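Side-chain contacts in triosephosphate isomerase (PDB 4O4V), which probably interconverts D-glyceraldehyde 3-phosphate and dihydroxyacetone phosphate, a step shared by glycolysis and gluconeogenesis, and works as a homodimer: residues 77-80 with 81-85; 234-238 with 239-243; 155-158 with 159-162; 66-70 with 71-75. All coordinates share one frame; numbering follows the deposited sequence. Where two conformers were deposited one is given.

Contact 1 of 4, residues 77-80 with 81-85; sequences VTVP and MIKSF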
loop_
_atom_site.group_PDB
_atom_site.type_symbol
_atom_site.label_atom_id
_atom_site.label_comp_id
_atom_site.label_asym_id
_atom_site.label_seq_id
_atom_site.Cartn_x
_atom_site.Cartn_y
_atom_site.Cartn_z
ATOM N N VAL A 77 0.642 -3.072 -4.235
ATOM C CA VAL A 77 -0.375 -3.956 -4.813
ATOM C C VAL A 77 -0.683 -3.478 -6.212
ATOM O O VAL A 77 -0.729 -2.277 -6.473
ATOM C CB VAL A 77 -1.645 -3.980 -3.928
ATOM C CG1 VAL A 77 -2.779 -4.751 -4.584
ATOM C CG2 VAL A 77 -1.295 -4.589 -2.568
ATOM N N THR A 78 -0.833 -4.416 -7.140
ATOM C CA THR A 78 -0.939 -4.083 -8.558
ATOM C C THR A 78 -2.301 -4.458 -9.136
ATOM O O THR A 78 -3.079 -5.259 -8.585
ATOM C CB THR A 78 0.157 -4.769 -9.338
ATOM O OG1 THR A 78 -0.096 -6.182 -9.317
ATOM C CG2 THR A 78 1.536 -4.457 -8.779
ATOM N N VAL A 79 -2.592 -3.866 -10.291
ATOM C CA VAL A 79 -3.846 -4.085 -11.007
ATOM C C VAL A 79 -4.173 -5.562 -11.227
ATOM O O VAL A 79 -5.280 -5.991 -10.897
ATOM C CB VAL A 79 -3.889 -3.271 -12.301
ATOM C CG1 VAL A 79 -5.048 -3.714 -13.204
ATOM C CG2 VAL A 79 -3.999 -1.771 -11.984
ATOM N N PRO A 80 -3.237 -6.370 -11.757
ATOM C CA PRO A 80 -3.617 -7.782 -11.969
ATOM C C PRO A 80 -4.017 -8.498 -10.674
ATOM O O PRO A 80 -4.858 -9.386 -10.699
ATOM C CB PRO A 80 -2.355 -8.400 -12.581
ATOM C CG PRO A 80 -1.586 -7.212 -13.177
ATOM C CD PRO A 80 -1.916 -6.054 -12.338
ATOM N N MET A 81 -3.396 -8.142 -9.551
ATOM C CA MET A 81 -3.707 -8.819 -8.291
ATOM C C MET A 81 -5.156 -8.538 -7.914
ATOM O O MET A 81 -5.903 -9.435 -7.519
ATOM C CB MET A 81 -2.794 -8.339 -7.181
ATOM C CG MET A 81 -1.313 -8.567 -7.382
ATOM S SD MET A 81 -0.397 -7.773 -6.045
ATOM C CE MET A 81 1.290 -7.974 -6.650
ATOM N N ILE A 82 -5.546 -7.279 -7.999
ATOM C CA ILE A 82 -6.897 -6.840 -7.683
ATOM C C ILE A 82 -7.892 -7.476 -8.646
ATOM O O ILE A 82 -8.926 -8.007 -8.226
ATOM C CB ILE A 82 -6.942 -5.305 -7.710
ATOM C CG1 ILE A 82 -6.080 -4.720 -6.573
ATOM C CG2 ILE A 82 -8.367 -4.781 -7.642
ATOM C CD1 ILE A 82 -5.644 -3.296 -6.862
ATOM N N LYS A 83 -7.586 -7.450 -9.929
ATOM C CA LYS A 83 -8.472 -8.030 -10.928
ATOM C C LYS A 83 -8.637 -9.527 -10.718
ATOM O O LYS A 83 -9.684 -10.085 -11.083
ATOM C CB LYS A 83 -7.960 -7.761 -12.332
ATOM C CG LYS A 83 -8.039 -6.318 -12.763
ATOM C CD LYS A 83 -7.676 -6.193 -14.221
ATOM C CE LYS A 83 -8.811 -6.717 -15.131
ATOM N NZ LYS A 83 -10.082 -5.955 -15.030
ATOM N N SER A 84 -7.657 -10.206 -10.137
ATOM C CA SER A 84 -7.749 -11.650 -9.982
ATOM C C SER A 84 -8.809 -12.046 -8.964
ATOM O O SER A 84 -9.231 -13.211 -8.942
ATOM C CB SER A 84 -6.378 -12.256 -9.631
ATOM O OG SER A 84 -6.005 -12.114 -8.255
ATOM N N PHE A 85 -9.269 -11.116 -8.138
ATOM C CA PHE A 85 -10.409 -11.332 -7.252
ATOM C C PHE A 85 -11.728 -10.919 -7.897
ATOM O O PHE A 85 -12.772 -11.108 -7.288
ATOM C CB PHE A 85 -10.224 -10.577 -5.929
ATOM C CG PHE A 85 -9.153 -11.154 -5.062
ATOM C CD1 PHE A 85 -9.441 -12.144 -4.148
ATOM C CD2 PHE A 85 -7.839 -10.746 -5.187
ATOM C CE1 PHE A 85 -8.432 -12.692 -3.352
ATOM C CE2 PHE A 85 -6.847 -11.276 -4.402
ATOM C CZ PHE A 85 -7.135 -12.250 -3.489
#

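Contact 2 of 4, residues 234-238 with 239-243; sequences GASLE and PGFIN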
loop_
_atom_site.group_PDB
_atom_site.type_symbol
_atom_site.label_atom_id
_atom_site.label_comp_id
_atom_site.label_asym_id
_atom_site.label_seq_id
_atom_site.Cartn_x
_atom_site.Cartn_y
_atom_site.Cartn_z
ATOM N N GLY A 234 -16.035 9.661 5.964
ATOM C CA GLY A 234 -16.392 8.989 7.191
ATOM C C GLY A 234 -17.788 8.408 7.258
ATOM O O GLY A 234 -17.988 7.388 7.904
ATOM N N ALA A 235 -18.766 9.035 6.607
ATOM C CA ALA A 235 -20.111 8.483 6.607
ATOM C C ALA A 235 -20.207 7.115 5.931
ATOM O O ALA A 235 -21.185 6.409 6.112
ATOM C CB ALA A 235 -21.113 9.455 6.051
ATOM N N SER A 236 -19.209 6.771 5.122
ATOM C CA SER A 236 -19.094 5.447 4.498
ATOM C C SER A 236 -19.162 4.305 5.501
ATOM O O SER A 236 -19.642 3.217 5.192
ATOM C CB SER A 236 -17.797 5.310 3.666
ATOM O OG SER A 236 -17.666 6.320 2.688
ATOM N N LEU A 237 -18.664 4.554 6.707
ATOM C CA LEU A 237 -18.512 3.564 7.757
ATOM C C LEU A 237 -19.747 3.520 8.650
ATOM O O LEU A 237 -19.759 2.805 9.647
ATOM C CB LEU A 237 -17.293 3.932 8.628
ATOM C CG LEU A 237 -15.964 4.039 7.872
ATOM C CD1 LEU A 237 -14.866 4.583 8.769
ATOM C CD2 LEU A 237 -15.556 2.687 7.323
ATOM N N GLU A 238 -20.797 4.242 8.276
ATOM C CA GLU A 238 -21.945 4.485 9.170
ATOM C C GLU A 238 -23.252 4.186 8.445
ATOM O O GLU A 238 -23.292 4.199 7.229
ATOM C CB GLU A 238 -21.966 5.961 9.598
ATOM C CG GLU A 238 -20.706 6.450 10.307
ATOM C CD GLU A 238 -20.699 7.944 10.611
ATOM O OE1 GLU A 238 -21.278 8.757 9.851
ATOM O OE2 GLU A 238 -20.080 8.314 11.640
ATOM N N PRO A 239 -24.349 3.978 9.191
ATOM C CA PRO A 239 -25.630 3.765 8.504
ATOM C C PRO A 239 -26.047 4.932 7.603
ATOM O O PRO A 239 -26.776 4.734 6.615
ATOM C CB PRO A 239 -26.626 3.555 9.655
ATOM C CG PRO A 239 -25.796 3.094 10.797
ATOM C CD PRO A 239 -24.437 3.740 10.643
ATOM N N GLY A 240 -25.561 6.131 7.893
ATOM C CA GLY A 240 -25.870 7.299 7.077
ATOM C C GLY A 240 -25.382 7.191 5.632
ATOM O O GLY A 240 -25.847 7.964 4.769
ATOM N N PHE A 241 -24.462 6.269 5.335
ATOM C CA PHE A 241 -24.092 6.023 3.959
ATOM C C PHE A 241 -25.327 5.758 3.109
ATOM O O PHE A 241 -25.400 6.192 1.959
ATOM C CB PHE A 241 -23.123 4.832 3.874
ATOM C CG PHE A 241 -22.576 4.582 2.504
ATOM C CD1 PHE A 241 -21.812 5.562 1.860
ATOM C CD2 PHE A 241 -22.853 3.397 1.815
ATOM C CE1 PHE A 241 -21.307 5.359 0.593
ATOM C CE2 PHE A 241 -22.330 3.184 0.549
ATOM C CZ PHE A 241 -21.567 4.154 -0.076
ATOM N N ILE A 242 -26.325 5.068 3.652
ATOM C CA ILE A 242 -27.501 4.707 2.863
ATOM C C ILE A 242 -28.312 5.962 2.509
ATOM O O ILE A 242 -28.866 6.063 1.426
ATOM C CB ILE A 242 -28.339 3.619 3.589
ATOM C CG1 ILE A 242 -27.408 2.447 3.974
ATOM C CG2 ILE A 242 -29.511 3.220 2.721
ATOM C CD1 ILE A 242 -26.556 1.897 2.827
ATOM N N ASN A 243 -28.423 6.907 3.446
ATOM C CA ASN A 243 -29.064 8.172 3.144
ATOM C C ASN A 243 -28.395 8.852 1.979
ATOM O O ASN A 243 -29.049 9.426 1.113
ATOM C CB ASN A 243 -29.023 9.112 4.347
ATOM C CG ASN A 243 -29.756 8.577 5.513
ATOM O OD1 ASN A 243 -29.261 7.707 6.230
ATOM N ND2 ASN A 243 -30.955 9.089 5.737
#

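Contact 3 of 4, residues 155-158 with 159-162; sequences AGKW and DDVV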
loop_
_atom_site.group_PDB
_atom_site.type_symbol
_atom_site.label_atom_id
_atom_site.label_comp_id
_atom_site.label_asym_id
_atom_site.label_seq_id
_atom_site.Cartn_x
_atom_site.Cartn_y
_atom_site.Cartn_z
ATOM N N ALA A 155 -7.604 5.805 -25.718
ATOM C CA ALA A 155 -8.684 5.912 -26.682
ATOM C C ALA A 155 -9.801 4.960 -26.289
ATOM O O ALA A 155 -9.572 3.775 -26.018
ATOM C CB ALA A 155 -8.173 5.576 -28.084
ATOM N N GLY A 156 -11.016 5.479 -26.208
ATOM C CA GLY A 156 -12.146 4.612 -25.924
ATOM C C GLY A 156 -12.436 4.312 -24.465
ATOM O O GLY A 156 -13.320 3.501 -24.195
ATOM N N LYS A 157 -11.715 4.934 -23.531
ATOM C CA LYS A 157 -11.826 4.576 -22.125
ATOM C C LYS A 157 -12.554 5.591 -21.255
ATOM O O LYS A 157 -12.635 5.389 -20.042
ATOM C CB LYS A 157 -10.428 4.314 -21.554
ATOM C CG LYS A 157 -9.773 3.045 -22.034
ATOM C CD LYS A 157 -10.491 1.837 -21.522
ATOM C CE LYS A 157 -9.752 0.567 -21.862
ATOM N NZ LYS A 157 -10.340 -0.578 -21.131
ATOM N N TRP A 158 -13.148 6.638 -21.841
ATOM C CA TRP A 158 -13.806 7.629 -20.992
ATOM C C TRP A 158 -15.054 7.106 -20.280
ATOM O O TRP A 158 -15.449 7.652 -19.261
ATOM C CB TRP A 158 -14.126 8.907 -21.760
ATOM C CG TRP A 158 -12.921 9.810 -21.928
ATOM C CD1 TRP A 158 -12.116 9.911 -23.041
ATOM C CD2 TRP A 158 -12.424 10.734 -20.977
ATOM N NE1 TRP A 158 -11.132 10.851 -22.801
ATOM C CE2 TRP A 158 -11.304 11.372 -21.554
ATOM C CE3 TRP A 158 -12.816 11.096 -19.694
ATOM C CZ2 TRP A 158 -10.583 12.341 -20.885
ATOM C CZ3 TRP A 158 -12.107 12.052 -19.037
ATOM C CH2 TRP A 158 -10.998 12.688 -19.647
ATOM N N ASP A 159 -15.660 6.049 -20.793
ATOM C CA ASP A 159 -16.769 5.384 -20.119
ATOM C C ASP A 159 -16.363 4.810 -18.776
ATOM O O ASP A 159 -17.227 4.579 -17.939
ATOM C CB ASP A 159 -17.360 4.225 -20.962
ATOM C CG ASP A 159 -18.099 4.676 -22.193
ATOM O OD1 ASP A 159 -18.632 5.793 -22.233
ATOM O OD2 ASP A 159 -18.176 3.856 -23.128
ATOM N N ASP A 160 -15.062 4.630 -18.554
ATOM C CA ASP A 160 -14.508 3.996 -17.359
ATOM C C ASP A 160 -13.824 4.981 -16.419
ATOM O O ASP A 160 -13.102 4.559 -15.521
ATOM C CB ASP A 160 -13.558 2.901 -17.821
ATOM C CG ASP A 160 -14.282 1.719 -18.434
ATOM O OD1 ASP A 160 -15.520 1.611 -18.356
ATOM O OD2 ASP A 160 -13.575 0.875 -19.002
ATOM N N VAL A 161 -14.091 6.270 -16.593
ATOM C CA VAL A 161 -13.541 7.329 -15.777
ATOM C C VAL A 161 -14.634 8.068 -15.032
ATOM O O VAL A 161 -15.613 8.502 -15.641
ATOM C CB VAL A 161 -12.751 8.339 -16.639
ATOM C CG1 VAL A 161 -12.235 9.526 -15.839
ATOM C CG2 VAL A 161 -11.604 7.650 -17.344
ATOM N N VAL A 162 -14.447 8.235 -13.728
ATOM C CA VAL A 162 -15.239 9.120 -12.885
ATOM C C VAL A 162 -14.258 10.096 -12.245
ATOM O O VAL A 162 -13.143 9.679 -11.897
ATOM C CB VAL A 162 -15.984 8.288 -11.811
ATOM C CG1 VAL A 162 -16.661 9.153 -10.772
ATOM C CG2 VAL A 162 -16.989 7.343 -12.474
HETATM O O HOH W 1 -11.111 -0.094 -18.445
#

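Contact 4 of 4, residues 66-70 with 71-75; sequences FTKPN and GAFTG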
loop_
_atom_site.group_PDB
_atom_site.type_symbol
_atom_site.label_atom_id
_atom_site.label_comp_id
_atom_site.label_asym_id
_atom_site.label_seq_id
_atom_site.Cartn_x
_atom_site.Cartn_y
_atom_site.Cartn_z
ATOM N N PHE A 66 -0.516 0.441 -7.966
ATOM C CA PHE A 66 0.781 0.865 -8.479
ATOM C C PHE A 66 0.747 1.002 -10.019
ATOM O O PHE A 66 -0.279 0.821 -10.638
ATOM C CB PHE A 66 1.863 -0.117 -7.970
ATOM C CG PHE A 66 3.266 0.351 -8.180
ATOM C CD1 PHE A 66 3.734 1.534 -7.641
ATOM C CD2 PHE A 66 4.155 -0.414 -8.936
ATOM C CE1 PHE A 66 5.024 1.945 -7.845
ATOM C CE2 PHE A 66 5.434 0.008 -9.138
ATOM C CZ PHE A 66 5.875 1.168 -8.616
ATOM N N THR A 67 1.875 1.377 -10.624
ATOM C CA THR A 67 1.969 1.672 -12.060
ATOM C C THR A 67 2.375 0.492 -12.936
ATOM O O THR A 67 2.384 0.615 -14.157
ATOM C CB THR A 67 3.022 2.737 -12.282
ATOM O OG1 THR A 67 4.187 2.322 -11.576
ATOM C CG2 THR A 67 2.559 4.123 -11.807
ATOM N N LYS A 68 2.735 -0.629 -12.337
ATOM C CA LYS A 68 3.288 -1.776 -13.050
ATOM C C LYS A 68 2.492 -3.038 -12.744
ATOM O O LYS A 68 1.822 -3.090 -11.712
ATOM C CB LYS A 68 4.744 -1.976 -12.598
ATOM C CG LYS A 68 5.657 -0.773 -12.830
ATOM C CD LYS A 68 5.921 -0.486 -14.292
ATOM C CE LYS A 68 6.953 0.633 -14.428
ATOM N NZ LYS A 68 7.282 0.947 -15.839
ATOM N N PRO A 69 2.611 -4.092 -13.565
ATOM C CA PRO A 69 1.824 -5.316 -13.312
ATOM C C PRO A 69 2.271 -6.136 -12.111
ATOM O O PRO A 69 1.460 -6.830 -11.502
ATOM C CB PRO A 69 1.989 -6.131 -14.599
ATOM C CG PRO A 69 3.237 -5.610 -15.187
ATOM C CD PRO A 69 3.294 -4.140 -14.862
ATOM N N ASN A 70 3.563 -6.067 -11.794
ATOM C CA ASN A 70 4.227 -6.894 -10.798
ATOM C C ASN A 70 5.670 -6.510 -10.808
ATOM O O ASN A 70 6.116 -5.803 -11.725
ATOM C CB ASN A 70 4.089 -8.415 -11.086
ATOM C CG ASN A 70 4.789 -8.860 -12.317
ATOM O OD1 ASN A 70 4.431 -8.468 -13.414
ATOM N ND2 ASN A 70 5.776 -9.713 -12.158
ATOM N N GLY A 71 6.428 -6.981 -9.842
ATOM C CA GLY A 71 7.873 -6.864 -9.844
ATOM C C GLY A 71 8.454 -6.420 -8.539
ATOM O O GLY A 71 7.883 -6.651 -7.468
ATOM N N ALA A 72 9.602 -5.761 -8.622
ATOM C CA ALA A 72 10.445 -5.459 -7.466
ATOM C C ALA A 72 9.999 -4.148 -6.819
ATOM O O ALA A 72 10.708 -3.124 -6.822
ATOM C CB ALA A 72 11.895 -5.415 -7.895
ATOM N N PHE A 73 8.795 -4.220 -6.261
ATOM C CA PHE A 73 8.102 -3.062 -5.674
ATOM C C PHE A 73 7.515 -3.463 -4.325
ATOM O O PHE A 73 6.311 -3.496 -4.141
ATOM C CB PHE A 73 7.043 -2.537 -6.636
ATOM C CG PHE A 73 7.584 -2.314 -8.039
ATOM C CD1 PHE A 73 8.535 -1.346 -8.282
ATOM C CD2 PHE A 73 7.185 -3.128 -9.096
ATOM C CE1 PHE A 73 9.066 -1.177 -9.570
ATOM C CE2 PHE A 73 7.714 -2.940 -10.378
ATOM C CZ PHE A 73 8.646 -1.986 -10.586
ATOM N N THR A 74 8.398 -3.779 -3.392
ATOM C CA THR A 74 7.986 -4.250 -2.087
ATOM C C THR A 74 6.949 -3.329 -1.473
ATOM O O THR A 74 7.127 -2.109 -1.450
ATOM C CB THR A 74 9.225 -4.390 -1.175
ATOM O OG1 THR A 74 10.075 -5.421 -1.705
ATOM C CG2 THR A 74 8.865 -4.777 0.257
ATOM N N GLY A 75 5.854 -3.913 -0.999
ATOM C CA GLY A 75 4.768 -3.181 -0.364
ATOM C C GLY A 75 3.641 -2.761 -1.284
ATOM O O GLY A 75 2.571 -2.405 -0.779
#

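Contact 1 of 4, residues 77-80 with 81-85
Met81 reaches obliquely across Thr78 at the start of the short helix 79-83, the helical link between strands 59-62 and 89-92 of the TIM barrel. The helix is built by backbone bonds: Ile82 N reaches Thr78 O at 3.2 Å and Lys83 N reaches Val79 O at 2.9 Å, both nearly straight. Proline suits position 80 because the first turn of a helix does not need its N-H, while Pro80 O still accepts from Ser84 N, a more bent bond.

Thr78 stands at the N-cap, yet its hydroxyl makes no capping bond. A chi1 of 68° sets OG1 between the backbone N and the carbonyl carbon, where it bonds to Pro69 O and lies 3.3 Å from Met81 CG. The extended methionine chain brings its sulfur to the N-H of Thr78, and Thr78 N makes a weak bond to Met81 SD, at 3.6 Å and close to linear.

The apolar contacts follow. The side chains of Val77 and Ile82 cross at about a right angle, with Val77 CG1 3.9 Å from Ile82 CG1. Val79 and Lys83 run side by side, CD and CG of Lys83 lying against Val79 CG1. Across the dimer interface Met81 packs on Pro14 of the second subunit. At the far end, Ser84 OG bonds to Met81 O at 2.8 Å and also to the backbone N of Val17 of the second subunit.

Contact 2 of 4, residues 234-238 with 239-243
The loop after the last barrel strand, 229-232, makes a single 3-10 turn and then enters helix 240-246, and Phe241 packs back on Ala235 and Ser236 where the two helical pieces meet. Phe241 CB lies 3.4 Å from Ala235 O. Ala235 O and Ser236 CA both lie oblique to the ring, whose atom CD1 comes within 3.8 Å of Ser236 CA. The phenyl is swung out by a chi1 of -174°, CG lying opposite the backbone N, which carries it beside the 3-10 turn and onto Leu27 of helix 17-28; a large buried aromatic suits this junction between elements.

Phe241 is also tied through its backbone. Its N-H points to Glu238 O at 3.0 Å in a fairly straight bond, although the donor sits 48° out of the carbonyl plane. Between the two, Pro239 and Gly240 make a compact corner: proline has no N-H to satisfy there and stiffens the exposed entry to the helix. Ser236 OG bonds to Gly233 O, at the start of the loop.

Such a short 3-10 turn followed by a helix is the form of the eighth beta-alpha loop of triosephosphate isomerases, which in relatives contributes to the substrate-phosphate site of the TIM barrel.

Contact 3 of 4, residues 155-158 with 159-162
The indole of Trp158 meets Val161 obliquely: Trp158 CZ3 lies 4.1 Å from Val161 CG1. Around the same ring system gather Ile150, Ile153, Ile201 and Val205, so a wide aromatic side chain spans the space between the loop before barrel strand 161-165 and helix 199-204. In Val161 a chi1 of 176° sets CG1 opposite the backbone N and toward the indole; CG2 turns instead to Lys157 O, at 3.7 Å. A branched, beta-preferring valine fits this first position of the TIM-barrel strand.

Two overlapping backbone turns bring these side chains together. Asp160 N bonds to Lys157 O at 2.9 Å, and Val161 N bonds to Trp158 O at 3.3 Å; both donors lie well above the carbonyl planes they address.

On the polar side, Asp159 forms a salt bridge with Lys204 through OD1. Lys157 and Asp160 are paired more loosely: NZ and OD2 are 4.1 Å apart, beyond a salt bridge, though their opposite charges should still attract. One water spans them, 2.8 Å from Lys157 NZ and 2.7 Å from Asp160 OD2.

Contact 4 of 4, residues 66-70 with 71-75
The long loop that follows barrel strand 59-62 reaches out to the second subunit, and two phenylalanines, Phe66 and Phe73, meet across it. Their rings are neither stacked nor edge-to-face: the planes are inclined at 45° and the centroids lie 4.7 Å apart. Phe66 CE2 sits over one face of Phe73, 3.3 Å from CG and offset toward the rim. The long swing of Phe66 makes this possible, since a chi1 of -168° sets its CG opposite the backbone N and sends the ring across the loop. One face of the Phe66 ring is covered over its centre by the hydroxyl oxygen of Thr67.

Phe73 is held from other directions too. Asn70 O lies in the ring plane at the edge, 3.5 Å from Phe73 CE2, and the aliphatic base of Lys68 approaches obliquely, with CB 3.8 Å from that same carbon.

The chain must bend sharply to bring Phe73 back. Gly71 has backbone angles that would press a side chain against Asn70 O, which explains the glycine; Ala72 then centres an inverse gamma turn, its weak bond running from Phe73 N to Gly71 O at 2.9 Å. Toward the second subunit, Asn70 ND2 bonds to its Asn13 and Thr74 OG1 to its Glu96. A loop reaching in this way from one subunit into the other is the interdigitating loop 3 of dimeric triosephosphate isomerases.

How the contacts relate
Contacts 4 and 1 are successive parts of one connection between strands 59-62 and 89-92, with centres about 11 Å apart, and both touch the second subunit. A probable backbone hydrogen bond joins them, Phe66 N to Val77 O at 3.1 Å, closing the base of the projecting loop; nearby, Thr78 CG2 packs 3.2 Å from Lys68 O. The second subunit does not touch the other two contacts. Contact 3 leads into a barrel strand and contact 2 follows one, and their centres are about 28 Å apart on opposite sides of the chain's centre. Contact 2 belongs to the loop that in relatives borders the substrate phosphate, while its nearest atoms stay about 20 Å from contact 4.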